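Local coordinates for protein succinate dehydrogenase (Membrane anchor subunit) (Mycolicibacterium smegmatis, PDB 7D6V) that forms the membrane anchor of the Sdh1 succinate dehydrogenase, holding a Rieske-type iron-sulfur cluster and probably passing electrons from succinate oxidation to quinone, at residues 191-194 against 195-199; 167-170 against 171-174. All blocks are in the same frame, centred on the assembly; numbering follows the deposited sequence.

Contact 1 (191-194 against 195-199); sequences ILTG and NVILL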
loop_
_atom_site.group_PDB
_atom_site.type_symbol
_atom_site.label_atom_id
_atom_site.label_comp_id
_atom_site.label_asym_id
_atom_site.label_seq_id
_atom_site.Cartn_x
_atom_site.Cartn_y
_atom_site.Cartn_z
ATOM N N ILE C 191 -9.916 -44.435 19.610
ATOM C CA ILE C 191 -10.819 -43.685 18.739
ATOM C C ILE C 191 -11.586 -42.634 19.536
ATOM O O ILE C 191 -11.659 -41.463 19.140
ATOM C CB ILE C 191 -11.767 -44.646 18.000
ATOM C CG1 ILE C 191 -10.953 -45.648 17.183
ATOM C CG2 ILE C 191 -12.715 -43.879 17.098
ATOM C CD1 ILE C 191 -11.771 -46.725 16.545
ATOM N N LEU C 192 -12.152 -43.030 20.681
ATOM C CA LEU C 192 -12.926 -42.100 21.497
ATOM C C LEU C 192 -12.068 -40.948 22.005
ATOM O O LEU C 192 -12.496 -39.788 21.972
ATOM C CB LEU C 192 -13.560 -42.840 22.672
ATOM C CG LEU C 192 -14.826 -43.651 22.416
ATOM C CD1 LEU C 192 -15.088 -44.600 23.566
ATOM C CD2 LEU C 192 -16.008 -42.726 22.221
ATOM N N THR C 193 -10.866 -41.247 22.498
ATOM C CA THR C 193 -10.003 -40.210 23.046
ATOM C C THR C 193 -9.546 -39.244 21.965
ATOM O O THR C 193 -9.510 -38.028 22.190
ATOM C CB THR C 193 -8.806 -40.853 23.743
ATOM O OG1 THR C 193 -9.270 -41.705 24.795
ATOM C CG2 THR C 193 -7.892 -39.792 24.335
ATOM N N GLY C 194 -9.197 -39.759 20.785
ATOM C CA GLY C 194 -8.853 -38.871 19.690
ATOM C C GLY C 194 -10.008 -37.974 19.296
ATOM O O GLY C 194 -9.824 -36.777 19.054
ATOM N N ASN C 195 -11.218 -38.538 19.241
ATOM C CA ASN C 195 -12.389 -37.737 18.905
ATOM C C ASN C 195 -12.627 -36.647 19.941
ATOM O O ASN C 195 -12.928 -35.503 19.590
ATOM C CB ASN C 195 -13.616 -38.638 18.776
ATOM C CG ASN C 195 -14.855 -37.879 18.359
ATOM O OD1 ASN C 195 -14.872 -37.219 17.324
ATOM N ND2 ASN C 195 -15.904 -37.970 19.165
ATOM N N VAL C 196 -12.491 -36.983 21.224
ATOM C CA VAL C 196 -12.702 -36.001 22.284
ATOM C C VAL C 196 -11.663 -34.889 22.204
ATOM O O VAL C 196 -11.990 -33.703 22.346
ATOM C CB VAL C 196 -12.692 -36.696 23.658
ATOM C CG1 VAL C 196 -12.501 -35.685 24.770
ATOM C CG2 VAL C 196 -13.980 -37.460 23.858
ATOM N N ILE C 197 -10.399 -35.249 21.973
ATOM C CA ILE C 197 -9.345 -34.244 21.861
ATOM C C ILE C 197 -9.613 -33.313 20.685
ATOM O O ILE C 197 -9.485 -32.087 20.801
ATOM C CB ILE C 197 -7.970 -34.929 21.742
ATOM C CG1 ILE C 197 -7.586 -35.589 23.063
ATOM C CG2 ILE C 197 -6.904 -33.933 21.322
ATOM C CD1 ILE C 197 -6.382 -36.493 22.959
ATOM N N LEU C 198 -9.994 -33.873 19.537
ATOM C CA LEU C 198 -10.241 -33.039 18.364
ATOM C C LEU C 198 -11.472 -32.162 18.554
ATOM O O LEU C 198 -11.506 -31.019 18.082
ATOM C CB LEU C 198 -10.375 -33.917 17.124
ATOM C CG LEU C 198 -9.033 -34.438 16.610
ATOM C CD1 LEU C 198 -9.231 -35.476 15.527
ATOM C CD2 LEU C 198 -8.179 -33.292 16.105
ATOM N N LEU C 199 -12.492 -32.674 19.247
ATOM C CA LEU C 199 -13.653 -31.854 19.571
ATOM C C LEU C 199 -13.267 -30.693 20.473
ATOM O O LEU C 199 -13.759 -29.575 20.302
ATOM C CB LEU C 199 -14.733 -32.704 20.234
ATOM C CG LEU C 199 -15.556 -33.612 19.323
ATOM C CD1 LEU C 199 -16.538 -34.420 20.147
ATOM C CD2 LEU C 199 -16.278 -32.798 18.271
#
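With chi1 at -70°, Ile-197 sets CG1 beside its own backbone N and opposite its carbonyl carbon, which turns the ethyl arm back along the helix toward Thr-193. In the threonine, at chi1 -59°, OG1 stands beside the backbone N, which leaves the methyl CG2 anti to N, and the two side chains meet at a slant, Thr-193 CG2 lying 3.9 Å from Ile-197 CD1. In the same arm, Ile-197 CG1 is 3.2 Å from Thr-193 O, the carbonyl that also accepts a hydrogen bond from Ile-197 N at 2.9 Å. The hydroxyl OG1 of Thr-193 is turned to the preceding turn, where it hydrogen-bonds to Asn-189 O. Four successive i to i+4 bonds make this a regular alpha-helical segment of helix 188-204, from Asn-195 N to Ile-191 O through Leu-198 N to Gly-194 O. Val-196 hangs its CG2 3.3 Å from Leu-192 O, while Leu-198 CG lies 3.5 Å from Gly-194 O. Asn-195, with CG anti to its backbone N (chi1 -177°), presents OD1 to Thr-250 OG1 of helix 240-264. This hydrogen bond from the buried Asn-195 joins the two helices, and Ile-191 packs nearby on Thr-254 and Tyr-257.

Contact 2 (167-170 against 171-174); sequences LVNT and YDAI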
loop_
_atom_site.group_PDB
_atom_site.type_symbol
_atom_site.label_atom_id
_atom_site.label_comp_id
_atom_site.label_asym_id
_atom_site.label_seq_id
_atom_site.Cartn_x
_atom_site.Cartn_y
_atom_site.Cartn_z
ATOM N N LEU C 167 -17.330 -31.370 28.118
ATOM C CA LEU C 167 -17.005 -31.960 29.416
ATOM C C LEU C 167 -17.709 -33.301 29.605
ATOM O O LEU C 167 -17.122 -34.255 30.133
ATOM C CB LEU C 167 -17.373 -30.993 30.540
ATOM C CG LEU C 167 -16.460 -29.776 30.659
ATOM C CD1 LEU C 167 -17.061 -28.743 31.593
ATOM C CD2 LEU C 167 -15.087 -30.195 31.133
ATOM N N VAL C 168 -18.968 -33.390 29.180
ATOM C CA VAL C 168 -19.697 -34.656 29.289
ATOM C C VAL C 168 -19.026 -35.740 28.447
ATOM O O VAL C 168 -18.855 -36.885 28.892
ATOM C CB VAL C 168 -21.170 -34.455 28.893
ATOM C CG1 VAL C 168 -21.826 -35.784 28.575
ATOM C CG2 VAL C 168 -21.916 -33.745 30.001
ATOM N N ASN C 169 -18.632 -35.395 27.222
ATOM C CA ASN C 169 -17.939 -36.351 26.363
ATOM C C ASN C 169 -16.581 -36.744 26.929
ATOM O O ASN C 169 -16.149 -37.889 26.757
ATOM C CB ASN C 169 -17.783 -35.776 24.958
ATOM C CG ASN C 169 -19.099 -35.673 24.226
ATOM O OD1 ASN C 169 -20.051 -36.382 24.539
ATOM N ND2 ASN C 169 -19.163 -34.784 23.245
ATOM N N THR C 170 -15.887 -35.815 27.584
ATOM C CA THR C 170 -14.629 -36.153 28.237
ATOM C C THR C 170 -14.850 -37.152 29.362
ATOM O O THR C 170 -14.065 -38.091 29.535
ATOM C CB THR C 170 -13.960 -34.888 28.767
ATOM O OG1 THR C 170 -14.031 -33.864 27.771
ATOM C CG2 THR C 170 -12.506 -35.157 29.101
ATOM N N TYR C 171 -15.917 -36.965 30.138
ATOM C CA TYR C 171 -16.245 -37.946 31.168
ATOM C C TYR C 171 -16.517 -39.311 30.551
ATOM O O TYR C 171 -16.056 -40.340 31.064
ATOM C CB TYR C 171 -17.448 -37.471 31.981
ATOM C CG TYR C 171 -17.883 -38.459 33.034
ATOM C CD1 TYR C 171 -17.277 -38.486 34.278
ATOM C CD2 TYR C 171 -18.890 -39.375 32.779
ATOM C CE1 TYR C 171 -17.666 -39.390 35.238
ATOM C CE2 TYR C 171 -19.282 -40.283 33.732
ATOM C CZ TYR C 171 -18.668 -40.286 34.960
ATOM O OH TYR C 171 -19.064 -41.194 35.912
ATOM N N ASP C 172 -17.272 -39.337 29.451
ATOM C CA ASP C 172 -17.549 -40.593 28.759
ATOM C C ASP C 172 -16.260 -41.278 28.320
ATOM O O ASP C 172 -16.070 -42.481 28.542
ATOM C CB ASP C 172 -18.447 -40.330 27.551
ATOM C CG ASP C 172 -19.910 -40.305 27.911
ATOM O OD1 ASP C 172 -20.337 -41.152 28.716
ATOM O OD2 ASP C 172 -20.636 -39.433 27.394
ATOM N N ALA C 173 -15.357 -40.517 27.700
ATOM C CA ALA C 173 -14.100 -41.085 27.227
ATOM C C ALA C 173 -13.260 -41.614 28.381
ATOM O O ALA C 173 -12.630 -42.670 28.263
ATOM C CB ALA C 173 -13.319 -40.042 26.430
ATOM N N ILE C 174 -13.229 -40.893 29.502
ATOM C CA ILE C 174 -12.443 -41.347 30.643
ATOM C C ILE C 174 -13.015 -42.641 31.209
ATOM O O ILE C 174 -12.271 -43.569 31.543
ATOM C CB ILE C 174 -12.360 -40.244 31.711
ATOM C CG1 ILE C 174 -11.489 -39.095 31.212
ATOM C CG2 ILE C 174 -11.805 -40.799 33.005
ATOM C CD1 ILE C 174 -11.505 -37.885 32.108
#
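Thr-170 O accepts a hydrogen bond from Ile-174 N at 2.9 Å, with an N-H...O angle of 158°, while Ile-174 CG1 lies 3.2 Å from the same oxygen. The bond belongs to the alpha-helical i to i+4 pattern of helix 155-175, near its C-terminal end, and the same spacing joins Ala-173 N to Asn-169 O. Beyond the shared carbonyl, the methyl CG2 of Thr-170 and CD1 of Ile-174 come within 4.2 Å at an angle to each other. Thr-170 OG1 faces the other way and has two partners, Ser-166 O one turn earlier and Trp-200 NE1 on helix 188-204, so the hydroxyl both turns back onto its own helix and links it to the next. Val-168 and Asp-172 run side by side, Val-168 CG1 standing 4.0 Å from Asp-172 OD2. At chi1 -85° the aspartate folds back over the preceding turn, and OD2 comes to 3.5 Å from Val-168 O. The other carboxylate oxygen, OD1, makes a weak hydrogen bond to His-85 ND1. In Tyr-171, chi1 178° places CG anti to N and carries the ring off the preceding turn, while Tyr-171 CB lies 3.4 Å from Val-168 O.

In the fold
The two contacts lie on consecutive helices, 155-175 and 188-204, contact 2 first in the chain, with centres about 10 Å apart. Val-196 of contact 1 fits between residues of contact 2, its CG2 3.7 Å from Ala-173 CB and its CG1 3.8 Å from Thr-170 OG1. Farther along, Leu-199 CD1 approaches Asn-169 ND2 at 4.1 Å. This interface is plain helix packing set back from the cofactor: the iron-sulfur cluster lies about 13 Å from the side chain of Leu-198 and about 14 Å from that of Asn-169, and the bound phospholipid about 12 Å from that of Asn-195. Helix 155-175 begins at His-155 of the cluster pocket, while helix 188-204 carries Tyr-202, with Cys-206 just past its end.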